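Local coordinates for mandelate racemase/muconate lactonizing enzyme family protein (Azoarcus sp., PDB 2QDE) that belongs to the mandelate racemase/muconate lactonizing enzyme family of the enolase superfamily and holds a barium ion at its metal site, at residues E60-I65 with L377-K382; V34-H39 with K104-F109; T66-D71 with R98-A103; A110-V115 with G275-A280. All blocks are in the same frame, centred on the assembly; numbering follows the deposited sequence.

Three of the four contacts share helix 101-119: contact 3 at its beginning, contact 2 on the next turns against strand 31-40, and contact 4 beyond, where it reaches the barrel domain. Contacts 2 and 4 have centres 9 Å apart and are joined through Asp108, whose OD2 lies 2.8 Å from Leu277 N. Contacts 2 and 3, centres 10 Å apart, meet where Ile69 CD1 packs 4.0 Å from Val107 CG2. The centres of contacts 1 and 3, which share helix 62-78, are 13 Å apart; Glu60 of contact 1 accepts from the backbone N-H groups of Gln102 and Ala103 in contact 3. None includes the barium ligands Asp195, Asn197, Glu221 and Asp246 of the barrel.

Contact 1. Residues E60-I65 with L377-K382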
loop_
_atom_site.group_PDB
_atom_site.type_symbol
_atom_site.label_atom_id
_atom_site.label_comp_id
_atom_site.label_asym_id
_atom_site.label_seq_id
_atom_site.Cartn_x
_atom_site.Cartn_y
_atom_site.Cartn_z
ATOM N N GLU A 60 -6.167 28.991 -21.440
ATOM C CA GLU A 60 -6.018 30.440 -21.350
ATOM C C GLU A 60 -6.191 31.109 -22.712
ATOM O O GLU A 60 -5.929 30.510 -23.756
ATOM C CB GLU A 60 -4.661 30.788 -20.728
ATOM C CG GLU A 60 -4.569 30.335 -19.267
ATOM C CD GLU A 60 -3.199 30.556 -18.645
ATOM O OE1 GLU A 60 -2.804 31.728 -18.456
ATOM O OE2 GLU A 60 -2.522 29.546 -18.345
ATOM N N THR A 61 -6.654 32.353 -22.695
ATOM C CA THR A 61 -6.887 33.099 -23.921
ATOM C C THR A 61 -6.180 34.440 -23.864
ATOM O O THR A 61 -5.637 34.819 -22.832
ATOM C CB THR A 61 -8.388 33.390 -24.127
ATOM O OG1 THR A 61 -8.866 34.203 -23.042
ATOM C CG2 THR A 61 -9.187 32.085 -24.186
ATOM N N GLN A 62 -6.198 35.154 -24.983
ATOM C CA GLN A 62 -5.576 36.465 -25.040
ATOM C C GLN A 62 -6.147 37.319 -23.928
ATOM O O GLN A 62 -5.402 37.936 -23.177
ATOM C CB GLN A 62 -5.851 37.140 -26.376
ATOM C CG GLN A 62 -5.106 36.558 -27.545
ATOM C CD GLN A 62 -5.360 37.358 -28.800
ATOM O OE1 GLN A 62 -6.517 37.601 -29.162
ATOM N NE2 GLN A 62 -4.292 37.780 -29.469
ATOM N N ASP A 63 -7.475 37.341 -23.823
ATOM C CA ASP A 63 -8.138 38.139 -22.797
ATOM C C ASP A 63 -7.853 37.642 -21.376
ATOM O O ASP A 63 -7.704 38.454 -20.463
ATOM C CB ASP A 63 -9.650 38.221 -23.077
ATOM C CG ASP A 63 -9.970 39.061 -24.326
ATOM O OD1 ASP A 63 -9.053 39.744 -24.836
ATOM O OD2 ASP A 63 -11.134 39.048 -24.798
ATOM N N SER A 64 -7.753 36.321 -21.192
ATOM C CA SER A 64 -7.436 35.745 -19.878
ATOM C C SER A 64 -6.130 36.326 -19.378
ATOM O O SER A 64 -6.042 36.890 -18.294
ATOM C CB SER A 64 -7.222 34.228 -19.959
ATOM O OG SER A 64 -8.422 33.558 -20.222
ATOM N N ILE A 65 -5.100 36.140 -20.188
ATOM C CA ILE A 65 -3.767 36.604 -19.860
ATOM C C ILE A 65 -3.714 38.118 -19.669
ATOM O O ILE A 65 -3.115 38.613 -18.712
ATOM C CB ILE A 65 -2.782 36.173 -20.963
ATOM C CG1 ILE A 65 -2.791 34.643 -21.074
ATOM C CG2 ILE A 65 -1.381 36.699 -20.655
ATOM C CD1 ILE A 65 -2.085 34.097 -22.304
ATOM N N LEU A 377 0.713 43.229 -36.650
ATOM C CA LEU A 377 0.104 41.962 -36.245
ATOM C C LEU A 377 -0.906 42.042 -35.100
ATOM O O LEU A 377 -1.453 41.019 -34.695
ATOM C CB LEU A 377 1.188 40.935 -35.889
ATOM C CG LEU A 377 2.176 40.515 -36.993
ATOM C CD1 LEU A 377 3.049 39.378 -36.475
ATOM C CD2 LEU A 377 1.441 40.060 -38.243
ATOM N N VAL A 378 -1.158 43.239 -34.576
ATOM C CA VAL A 378 -2.125 43.376 -33.493
ATOM C C VAL A 378 -3.463 42.779 -33.940
ATOM O O VAL A 378 -3.936 43.042 -35.041
ATOM C CB VAL A 378 -2.305 44.858 -33.094
ATOM C CG1 VAL A 378 -3.357 44.993 -31.987
ATOM C CG2 VAL A 378 -0.971 45.420 -32.625
ATOM N N THR A 379 -4.050 41.951 -33.080
ATOM C CA THR A 379 -5.313 41.281 -33.365
ATOM C C THR A 379 -6.432 42.258 -33.740
ATOM O O THR A 379 -6.714 43.206 -33.007
ATOM C CB THR A 379 -5.770 40.444 -32.139
ATOM O OG1 THR A 379 -4.723 39.540 -31.756
ATOM C CG2 THR A 379 -7.026 39.650 -32.470
ATOM N N PRO A 380 -7.083 42.033 -34.896
ATOM C CA PRO A 380 -8.173 42.909 -35.347
ATOM C C PRO A 380 -9.258 43.058 -34.284
ATOM O O PRO A 380 -9.679 42.068 -33.683
ATOM C CB PRO A 380 -8.695 42.197 -36.596
ATOM C CG PRO A 380 -7.459 41.537 -37.148
ATOM C CD PRO A 380 -6.800 40.986 -35.896
ATOM N N GLY A 381 -9.700 44.291 -34.056
ATOM C CA GLY A 381 -10.738 44.545 -33.070
ATOM C C GLY A 381 -10.213 44.664 -31.651
ATOM O O GLY A 381 -10.968 44.940 -30.719
ATOM N N LYS A 382 -8.911 44.460 -31.488
ATOM C CA LYS A 382 -8.287 44.537 -30.174
ATOM C C LYS A 382 -7.185 45.585 -30.112
ATOM O O LYS A 382 -6.638 46.002 -31.133
ATOM C CB LYS A 382 -7.721 43.169 -29.774
ATOM C CG LYS A 382 -8.797 42.127 -29.512
ATOM C CD LYS A 382 -8.257 40.873 -28.818
ATOM C CE LYS A 382 -9.416 39.990 -28.352
ATOM N NZ LYS A 382 -8.980 38.657 -27.828
HETATM O O HOH W 1 -9.318 36.153 -25.805
HETATM O O HOH W 2 -12.137 38.323 -27.142
#
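Lys382 NZ is held by two acceptors of helix 62-78: Gln62 OE1 at 3.0 Å and Asp63 OD1 at 3.2 Å, the second bond being part of a salt bridge. The ammonium meets the Gln62 carbonyl 32° out of its plane and comes to Asp63 OD1 from above the carboxylate plane. A lysine suits the place because its extended chain carries the charge from the loop to the helix. Two waters add weak bonds to NZ; one of them also accepts from Asp63 N, and the other donates to Asp63 OD2 at 2.7 Å, so the salt bridge is partly hydrated.

The other arm of the Gln62 amide points at Thr379, with NE2 donating to OG1 over 2.9 Å in an almost straight bond lying in the amide plane. NE2 also bonds Gly33 O and Thr379 OG1 also bonds Ser14 OG, so both polar ends are doubly engaged. Between its two contact residues the loop makes a type II turn, Thr379 to Lys382, in which Pro380 and Gly381 fill the corners; Gly381, with positive phi, has no CB to collide with the preceding carbonyl.

The loop between helix 371-377 and strand 385-387 is thus tied to the start of helix 62-78, with Pro12 of strand 5-15 touching both Gln62 and Lys382.

Contact 2. Residues V34-H39 with K104-F109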
loop_
_atom_site.group_PDB
_atom_site.type_symbol
_atom_site.label_atom_id
_atom_site.label_comp_id
_atom_site.label_asym_id
_atom_site.label_seq_id
_atom_site.Cartn_x
_atom_site.Cartn_y
_atom_site.Cartn_z
ATOM N N VAL A 34 -0.121 36.749 -27.062
ATOM C CA VAL A 34 0.072 38.017 -26.398
ATOM C C VAL A 34 1.549 38.316 -26.180
ATOM O O VAL A 34 2.346 37.403 -25.975
ATOM C CB VAL A 34 -0.681 37.998 -25.041
ATOM C CG1 VAL A 34 0.162 38.603 -23.947
ATOM C CG2 VAL A 34 -1.998 38.736 -25.173
ATOM N N LEU A 35 1.906 39.597 -26.251
ATOM C CA LEU A 35 3.273 40.032 -25.999
ATOM C C LEU A 35 3.213 40.881 -24.740
ATOM O O LEU A 35 2.245 41.615 -24.522
ATOM C CB LEU A 35 3.829 40.876 -27.147
ATOM C CG LEU A 35 4.037 40.255 -28.531
ATOM C CD1 LEU A 35 4.851 41.233 -29.371
ATOM C CD2 LEU A 35 4.767 38.915 -28.434
ATOM N N LEU A 36 4.244 40.780 -23.913
ATOM C CA LEU A 36 4.304 41.530 -22.670
ATOM C C LEU A 36 5.530 42.427 -22.620
ATOM O O LEU A 36 6.616 42.046 -23.056
ATOM C CB LEU A 36 4.353 40.569 -21.478
ATOM C CG LEU A 36 4.618 41.165 -20.087
ATOM C CD1 LEU A 36 3.462 42.071 -19.674
ATOM C CD2 LEU A 36 4.797 40.041 -19.080
ATOM N N LYS A 37 5.345 43.624 -22.084
ATOM C CA LYS A 37 6.449 44.551 -21.921
ATOM C C LYS A 37 6.412 45.089 -20.506
ATOM O O LYS A 37 5.405 45.657 -20.079
ATOM C CB LYS A 37 6.361 45.719 -22.910
ATOM C CG LYS A 37 6.740 45.361 -24.331
ATOM C CD LYS A 37 6.721 46.593 -25.231
ATOM C CE LYS A 37 7.009 46.228 -26.686
ATOM N NZ LYS A 37 6.903 47.423 -27.588
ATOM N N LEU A 38 7.503 44.884 -19.776
ATOM C CA LEU A 38 7.624 45.381 -18.416
ATOM C C LEU A 38 8.622 46.532 -18.467
ATOM O O LEU A 38 9.835 46.317 -18.536
ATOM C CB LEU A 38 8.129 44.287 -17.474
ATOM C CG LEU A 38 7.266 43.030 -17.316
ATOM C CD1 LEU A 38 7.864 42.158 -16.214
ATOM C CD2 LEU A 38 5.829 43.410 -16.972
ATOM N N HIS A 39 8.100 47.755 -18.457
ATOM C CA HIS A 39 8.934 48.949 -18.514
ATOM C C HIS A 39 9.527 49.327 -17.166
ATOM O O HIS A 39 8.809 49.412 -16.175
ATOM C CB HIS A 39 8.122 50.138 -19.024
ATOM C CG HIS A 39 7.556 49.944 -20.396
ATOM N ND1 HIS A 39 6.414 49.211 -20.636
ATOM C CD2 HIS A 39 7.984 50.381 -21.604
ATOM C CE1 HIS A 39 6.162 49.204 -21.933
ATOM N NE2 HIS A 39 7.101 49.907 -22.542
ATOM N N LYS A 104 1.315 33.640 -15.968
ATOM C CA LYS A 104 2.408 33.733 -15.002
ATOM C C LYS A 104 3.743 33.538 -15.718
ATOM O O LYS A 104 4.712 34.253 -15.455
ATOM C CB LYS A 104 2.264 32.666 -13.912
ATOM C CG LYS A 104 1.072 32.843 -12.982
ATOM C CD LYS A 104 0.911 31.619 -12.078
ATOM C CE LYS A 104 -0.197 31.809 -11.058
ATOM N NZ LYS A 104 -0.509 30.552 -10.324
ATOM N N ALA A 105 3.786 32.568 -16.626
ATOM C CA ALA A 105 5.003 32.278 -17.375
ATOM C C ALA A 105 5.450 33.503 -18.166
ATOM O O ALA A 105 6.630 33.836 -18.199
ATOM C CB ALA A 105 4.771 31.110 -18.320
ATOM N N THR A 106 4.495 34.167 -18.803
ATOM C CA THR A 106 4.787 35.349 -19.595
ATOM C C THR A 106 5.460 36.435 -18.758
ATOM O O THR A 106 6.414 37.078 -19.208
ATOM C CB THR A 106 3.504 35.893 -20.222
ATOM O OG1 THR A 106 2.931 34.879 -21.054
ATOM C CG2 THR A 106 3.800 37.123 -21.071
ATOM N N VAL A 107 4.962 36.636 -17.543
ATOM C CA VAL A 107 5.531 37.625 -16.639
ATOM C C VAL A 107 6.965 37.216 -16.289
ATOM O O VAL A 107 7.889 38.026 -16.336
ATOM C CB VAL A 107 4.696 37.721 -15.340
ATOM C CG1 VAL A 107 5.416 38.593 -14.312
ATOM C CG2 VAL A 107 3.323 38.292 -15.653
ATOM N N ASP A 108 7.128 35.941 -15.950
ATOM C CA ASP A 108 8.425 35.371 -15.589
ATOM C C ASP A 108 9.450 35.570 -16.712
ATOM O O ASP A 108 10.605 35.919 -16.452
ATOM C CB ASP A 108 8.245 33.874 -15.287
ATOM C CG ASP A 108 9.564 33.136 -15.109
ATOM O OD1 ASP A 108 9.874 32.710 -13.973
ATOM O OD2 ASP A 108 10.293 32.975 -16.107
ATOM N N PHE A 109 9.025 35.345 -17.953
ATOM C CA PHE A 109 9.912 35.499 -19.108
ATOM C C PHE A 109 10.446 36.924 -19.216
ATOM O O PHE A 109 11.642 37.124 -19.438
ATOM C CB PHE A 109 9.191 35.164 -20.420
ATOM C CG PHE A 109 8.690 33.745 -20.512
ATOM C CD1 PHE A 109 9.221 32.736 -19.702
ATOM C CD2 PHE A 109 7.690 33.416 -21.426
ATOM C CE1 PHE A 109 8.757 31.419 -19.803
ATOM C CE2 PHE A 109 7.217 32.105 -21.536
ATOM C CZ PHE A 109 7.754 31.109 -20.722
#
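Leu36 meets Thr106 and Val107 across this contact with no flat group between them; the aromatic ring nearby, that of Phe109, turns one face to Ala105 O, which sits 3.1 Å above its plane toward the rim, and its side chain also touches Ala48 of strand 45-49. The setting is the alpha+beta capping domain of the enolase superfamily, in which an antiparallel sheet is covered by helices. The short axes of strand 34-39 and helix 104-109 are inclined by 45° (signed crossing angle -45°), with a closest approach of 8.6 Å.

Alternation along the strand selects the residues: Leu36 and Leu38 point at the helix, and both also reach Ala110 one turn on. Branched leucines suit this inner face because each can spread over the helix backbone as well as its side chains. Leu38 does so lightly, through CD1. Thr106 offers its methyl to the strand, while its hydroxyl is bonded back to Gln102 O within the helix, so a residue with a polar branch can be buried here.

Leu36 makes the closest approach. With CG anti to its own nitrogen (chi1 172°), CD2 is brought over the helix backbone, 3.4 Å from Thr106 O and 3.5 Å from Val107 CA, while Leu36 CB meets Thr106 CG2 at 3.5 Å.

Contact 3. Residues T66-D71 with R98-A103; sequences TSMICD and RDNNQA
Van der Waals packing carries this contact, in two places. Met68 crosses Asn100 at about a right angle: its chain, bent at chi2 and chi3, folds so that CE lies 3.9 Å from Asn100 ND2 and CG lies 4.0 Å from Asn100 OD1. The flexible thioether chain can in this way place CG and CE over one face of the Asn100 amide while crossing it. Further round the helix, Ile69 directs its CG1 branch at the start of helix 101-119, with CD1 3.9 Å from Ala103 O and CG1 4.4 Å from Ala103 CB. The small methyl of Ala103 lets the backbones come near, Ile69 CA lying 6.7 Å from Ala103 CA.

No hydrogen bond crosses between the segments, but one within 98-103 orients the Asn100 amide. Asn100 ND2 donates to Arg98 O at 2.8 Å, the acceptor lying in the amide plane, and this fixes the turn of the amide that Met68 covers; ND2 also bonds Gly59 O of the second subunit. Asparagine is apt for the positive phi of this residue, a conformation it adopts more readily than most. Separately, within helix 62-78, Ser67 OG donates to the anti lone pair of Asp71 OD2 at 2.8 Å.

Charged groups lie at the margins: Asp71 pairs with Arg385, and Arg98 makes a long salt bridge with Asp99. Glu60 accepts from the backbone N-H groups of Gln102 and Ala103.

Helix 62-78 here packs on the first turn of helix 101-119 and the loop leading into it, in the enolase-superfamily capping domain, at the interface with the second subunit.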
loop_
_atom_site.group_PDB
_atom_site.type_symbol
_atom_site.label_atom_id
_atom_site.label_comp_id
_atom_site.label_asym_id
_atom_site.label_seq_id
_atom_site.Cartn_x
_atom_site.Cartn_y
_atom_site.Cartn_z
ATOM N N THR A 66 -4.359 38.851 -20.570
ATOM C CA THR A 66 -4.351 40.298 -20.484
ATOM C C THR A 66 -4.987 40.795 -19.196
ATOM O O THR A 66 -4.447 41.678 -18.532
ATOM C CB THR A 66 -5.067 40.934 -21.694
ATOM O OG1 THR A 66 -4.347 40.613 -22.893
ATOM C CG2 THR A 66 -5.133 42.454 -21.537
ATOM N N SER A 67 -6.126 40.221 -18.829
ATOM C CA SER A 67 -6.797 40.653 -17.617
ATOM C C SER A 67 -6.032 40.265 -16.358
ATOM O O SER A 67 -5.825 41.095 -15.472
ATOM C CB SER A 67 -8.209 40.082 -17.551
ATOM O OG SER A 67 -8.864 40.554 -16.390
ATOM N N MET A 68 -5.598 39.011 -16.266
ATOM C CA MET A 68 -4.883 38.607 -15.065
ATOM C C MET A 68 -3.619 39.434 -14.869
ATOM O O MET A 68 -3.324 39.861 -13.758
ATOM C CB MET A 68 -4.537 37.116 -15.096
ATOM C CG MET A 68 -4.055 36.587 -13.740
ATOM S SD MET A 68 -5.225 36.912 -12.392
ATOM C CE MET A 68 -6.578 35.940 -12.886
ATOM N N ILE A 69 -2.881 39.679 -15.944
ATOM C CA ILE A 69 -1.656 40.463 -15.835
ATOM C C ILE A 69 -1.938 41.937 -15.524
ATOM O O ILE A 69 -1.324 42.516 -14.632
ATOM C CB ILE A 69 -0.819 40.385 -17.135
ATOM C CG1 ILE A 69 -0.266 38.968 -17.318
ATOM C CG2 ILE A 69 0.330 41.388 -17.084
ATOM C CD1 ILE A 69 0.616 38.807 -18.541
ATOM N N CYS A 70 -2.873 42.532 -16.252
ATOM C CA CYS A 70 -3.188 43.943 -16.057
ATOM C C CYS A 70 -4.067 44.298 -14.865
ATOM O O CYS A 70 -3.791 45.273 -14.162
ATOM C CB CYS A 70 -3.798 44.505 -17.337
ATOM S SG CYS A 70 -2.613 44.533 -18.698
ATOM N N ASP A 71 -5.109 43.513 -14.622
ATOM C CA ASP A 71 -6.021 43.789 -13.516
ATOM C C ASP A 71 -5.568 43.261 -12.164
ATOM O O ASP A 71 -6.072 43.699 -11.129
ATOM C CB ASP A 71 -7.414 43.225 -13.818
ATOM C CG ASP A 71 -8.107 43.952 -14.957
ATOM O OD1 ASP A 71 -8.175 45.197 -14.906
ATOM O OD2 ASP A 71 -8.590 43.284 -15.893
ATOM N N ARG A 98 -4.893 31.308 -8.823
ATOM C CA ARG A 98 -4.985 29.868 -9.045
ATOM C C ARG A 98 -4.799 29.669 -10.554
ATOM O O ARG A 98 -5.308 30.468 -11.352
ATOM C CB ARG A 98 -6.375 29.373 -8.639
ATOM C CG ARG A 98 -6.575 27.868 -8.713
ATOM C CD ARG A 98 -8.055 27.536 -8.804
ATOM N NE ARG A 98 -8.431 26.429 -7.925
ATOM C CZ ARG A 98 -7.950 25.192 -8.021
ATOM N NH1 ARG A 98 -7.069 24.889 -8.969
ATOM N NH2 ARG A 98 -8.342 24.265 -7.160
ATOM N N ASP A 99 -4.090 28.613 -10.943
ATOM C CA ASP A 99 -3.845 28.317 -12.357
ATOM C C ASP A 99 -3.252 29.516 -13.118
ATOM O O ASP A 99 -2.389 30.211 -12.591
ATOM C CB ASP A 99 -5.140 27.844 -13.038
ATOM C CG ASP A 99 -5.717 26.591 -12.396
ATOM O OD1 ASP A 99 -4.947 25.647 -12.128
ATOM O OD2 ASP A 99 -6.941 26.539 -12.167
ATOM N N ASN A 100 -3.695 29.744 -14.354
ATOM C CA ASN A 100 -3.183 30.859 -15.164
ATOM C C ASN A 100 -1.681 30.737 -15.401
ATOM O O ASN A 100 -0.970 31.738 -15.478
ATOM C CB ASN A 100 -3.469 32.198 -14.474
ATOM C CG ASN A 100 -4.925 32.584 -14.544
ATOM O OD1 ASN A 100 -5.366 33.228 -15.498
ATOM N ND2 ASN A 100 -5.690 32.174 -13.539
ATOM N N ASN A 101 -1.212 29.502 -15.529
ATOM C CA ASN A 101 0.203 29.224 -15.735
ATOM C C ASN A 101 0.845 29.973 -16.901
ATOM O O ASN A 101 1.969 30.451 -16.772
ATOM C CB ASN A 101 0.412 27.718 -15.920
ATOM C CG ASN A 101 -0.022 26.923 -14.705
ATOM O OD1 ASN A 101 -1.107 27.142 -14.163
ATOM N ND2 ASN A 101 0.818 25.991 -14.273
ATOM N N GLN A 102 0.146 30.080 -18.030
ATOM C CA GLN A 102 0.717 30.767 -19.189
ATOM C C GLN A 102 0.897 32.265 -18.947
ATOM O O GLN A 102 1.880 32.859 -19.398
ATOM C CB GLN A 102 -0.148 30.529 -20.425
ATOM C CG GLN A 102 0.361 31.203 -21.695
ATOM C CD GLN A 102 -0.336 30.687 -22.941
ATOM O OE1 GLN A 102 -1.481 30.256 -22.882
ATOM N NE2 GLN A 102 0.352 30.739 -24.078
ATOM N N ALA A 103 -0.054 32.867 -18.236
ATOM C CA ALA A 103 0.010 34.290 -17.910
ATOM C C ALA A 103 1.189 34.514 -16.963
ATOM O O ALA A 103 1.966 35.456 -17.134
ATOM C CB ALA A 103 -1.286 34.734 -17.251
#

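Contact 4. Residues A110-V115 with G275-A280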
loop_
_atom_site.group_PDB
_atom_site.type_symbol
_atom_site.label_atom_id
_atom_site.label_comp_id
_atom_site.label_asym_id
_atom_site.label_seq_id
_atom_site.Cartn_x
_atom_site.Cartn_y
_atom_site.Cartn_z
ATOM N N ALA A 110 9.552 37.901 -19.068
ATOM C CA ALA A 110 9.926 39.311 -19.164
ATOM C C ALA A 110 10.777 39.755 -17.983
ATOM O O ALA A 110 11.594 40.660 -18.108
ATOM C CB ALA A 110 8.670 40.195 -19.275
ATOM N N LEU A 111 10.590 39.127 -16.830
ATOM C CA LEU A 111 11.388 39.492 -15.664
ATOM C C LEU A 111 12.836 39.058 -15.903
ATOM O O LEU A 111 13.769 39.830 -15.669
ATOM C CB LEU A 111 10.826 38.836 -14.394
ATOM C CG LEU A 111 9.588 39.509 -13.788
ATOM C CD1 LEU A 111 8.950 38.604 -12.742
ATOM C CD2 LEU A 111 9.989 40.850 -13.169
ATOM N N HIS A 112 13.019 37.830 -16.385
ATOM C CA HIS A 112 14.364 37.326 -16.656
ATOM C C HIS A 112 15.040 38.158 -17.742
ATOM O O HIS A 112 16.238 38.417 -17.677
ATOM C CB HIS A 112 14.333 35.861 -17.104
ATOM C CG HIS A 112 14.181 34.886 -15.978
ATOM N ND1 HIS A 112 12.958 34.571 -15.425
ATOM C CD2 HIS A 112 15.101 34.162 -15.297
ATOM C CE1 HIS A 112 13.131 33.693 -14.452
ATOM N NE2 HIS A 112 14.421 33.428 -14.354
ATOM N N ASP A 113 14.270 38.555 -18.750
ATOM C CA ASP A 113 14.817 39.365 -19.834
ATOM C C ASP A 113 15.311 40.694 -19.266
ATOM O O ASP A 113 16.437 41.114 -19.531
ATOM C CB ASP A 113 13.752 39.620 -20.900
ATOM C CG ASP A 113 14.267 40.471 -22.042
ATOM O OD1 ASP A 113 15.274 40.082 -22.667
ATOM O OD2 ASP A 113 13.657 41.529 -22.316
ATOM N N LEU A 114 14.466 41.336 -18.467
ATOM C CA LEU A 114 14.802 42.614 -17.859
ATOM C C LEU A 114 15.991 42.520 -16.904
ATOM O O LEU A 114 16.835 43.414 -16.869
ATOM C CB LEU A 114 13.579 43.175 -17.136
ATOM C CG LEU A 114 13.678 44.563 -16.496
ATOM C CD1 LEU A 114 14.258 45.567 -17.485
ATOM C CD2 LEU A 114 12.283 44.988 -16.045
ATOM N N VAL A 115 16.068 41.436 -16.135
ATOM C CA VAL A 115 17.180 41.263 -15.201
ATOM C C VAL A 115 18.463 41.048 -15.990
ATOM O O VAL A 115 19.503 41.633 -15.676
ATOM C CB VAL A 115 16.928 40.070 -14.245
ATOM C CG1 VAL A 115 18.166 39.785 -13.406
ATOM C CG2 VAL A 115 15.760 40.393 -13.329
ATOM N N GLY A 275 4.700 27.247 -15.902
ATOM C CA GLY A 275 4.390 28.525 -15.288
ATOM C C GLY A 275 5.522 29.537 -15.289
ATOM O O GLY A 275 5.442 30.547 -14.592
ATOM N N GLY A 276 6.572 29.284 -16.066
ATOM C CA GLY A 276 7.691 30.210 -16.106
ATOM C C GLY A 276 9.021 29.487 -15.983
ATOM O O GLY A 276 9.057 28.299 -15.676
ATOM N N LEU A 277 10.117 30.202 -16.214
ATOM C CA LEU A 277 11.442 29.601 -16.132
ATOM C C LEU A 277 11.800 29.109 -14.733
ATOM O O LEU A 277 12.356 28.022 -14.589
ATOM C CB LEU A 277 12.501 30.586 -16.641
ATOM C CG LEU A 277 12.373 30.983 -18.121
ATOM C CD1 LEU A 277 13.352 32.120 -18.439
ATOM C CD2 LEU A 277 12.640 29.766 -19.013
ATOM N N LEU A 278 11.490 29.896 -13.705
ATOM C CA LEU A 278 11.786 29.479 -12.341
ATOM C C LEU A 278 10.961 28.238 -12.003
ATOM O O LEU A 278 11.498 27.255 -11.506
ATOM C CB LEU A 278 11.483 30.601 -11.344
ATOM C CG LEU A 278 11.631 30.248 -9.861
ATOM C CD1 LEU A 278 12.999 29.619 -9.588
ATOM C CD2 LEU A 278 11.435 31.500 -9.023
ATOM N N LYS A 279 9.660 28.290 -12.280
ATOM C CA LYS A 279 8.780 27.154 -12.026
ATOM C C LYS A 279 9.276 25.930 -12.804
ATOM O O LYS A 279 9.186 24.793 -12.324
ATOM C CB LYS A 279 7.337 27.489 -12.433
ATOM C CG LYS A 279 6.628 28.481 -11.507
ATOM C CD LYS A 279 6.272 27.862 -10.159
ATOM C CE LYS A 279 5.056 26.914 -10.260
ATOM N NZ LYS A 279 5.249 25.640 -9.457
ATOM N N ALA A 280 9.803 26.167 -14.004
ATOM C CA ALA A 280 10.327 25.088 -14.829
ATOM C C ALA A 280 11.544 24.443 -14.156
ATOM O O ALA A 280 11.703 23.229 -14.196
ATOM C CB ALA A 280 10.705 25.607 -16.209
#
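His112 lies with one face of its imidazole against Leu277: the methyl CD1 stands over the ring 4.0 Å from its centroid, 18° off the normal, in a CH-pi contact. The methyl is nearest CG, at 3.8 Å, whereas Leu277 CB approaches the far end of the ring, 3.9 Å from CE1, so the leucine spans the imidazole from root to tip. The pi face of the imidazole can receive a methyl, while ND1 is bonded to Asp108 O one turn earlier, which helps set the ring's rotation. Leu278 N lies obliquely 4.2 Å from CE1.

Two glycines precede helix 277-290. Gly275 and Gly276 both have positive phi, where a CB would strike the preceding carbonyl, and Gly276 occupies the N-cap position. The Asp108 carboxylate accepts from Leu277 N and Leu278 N, a placing of negative charge at a helix start that probably suits the helix dipole.

The contact joins the capping domain to the barrel domain. Helix 101-119, backed on its other flank by Leu36 and Leu38 of strand 31-40, here meets helix 277-290; Ile86 of helix 86-96 touches His112, and Pro308 and Leu312 of helix 303-315 touch Leu277.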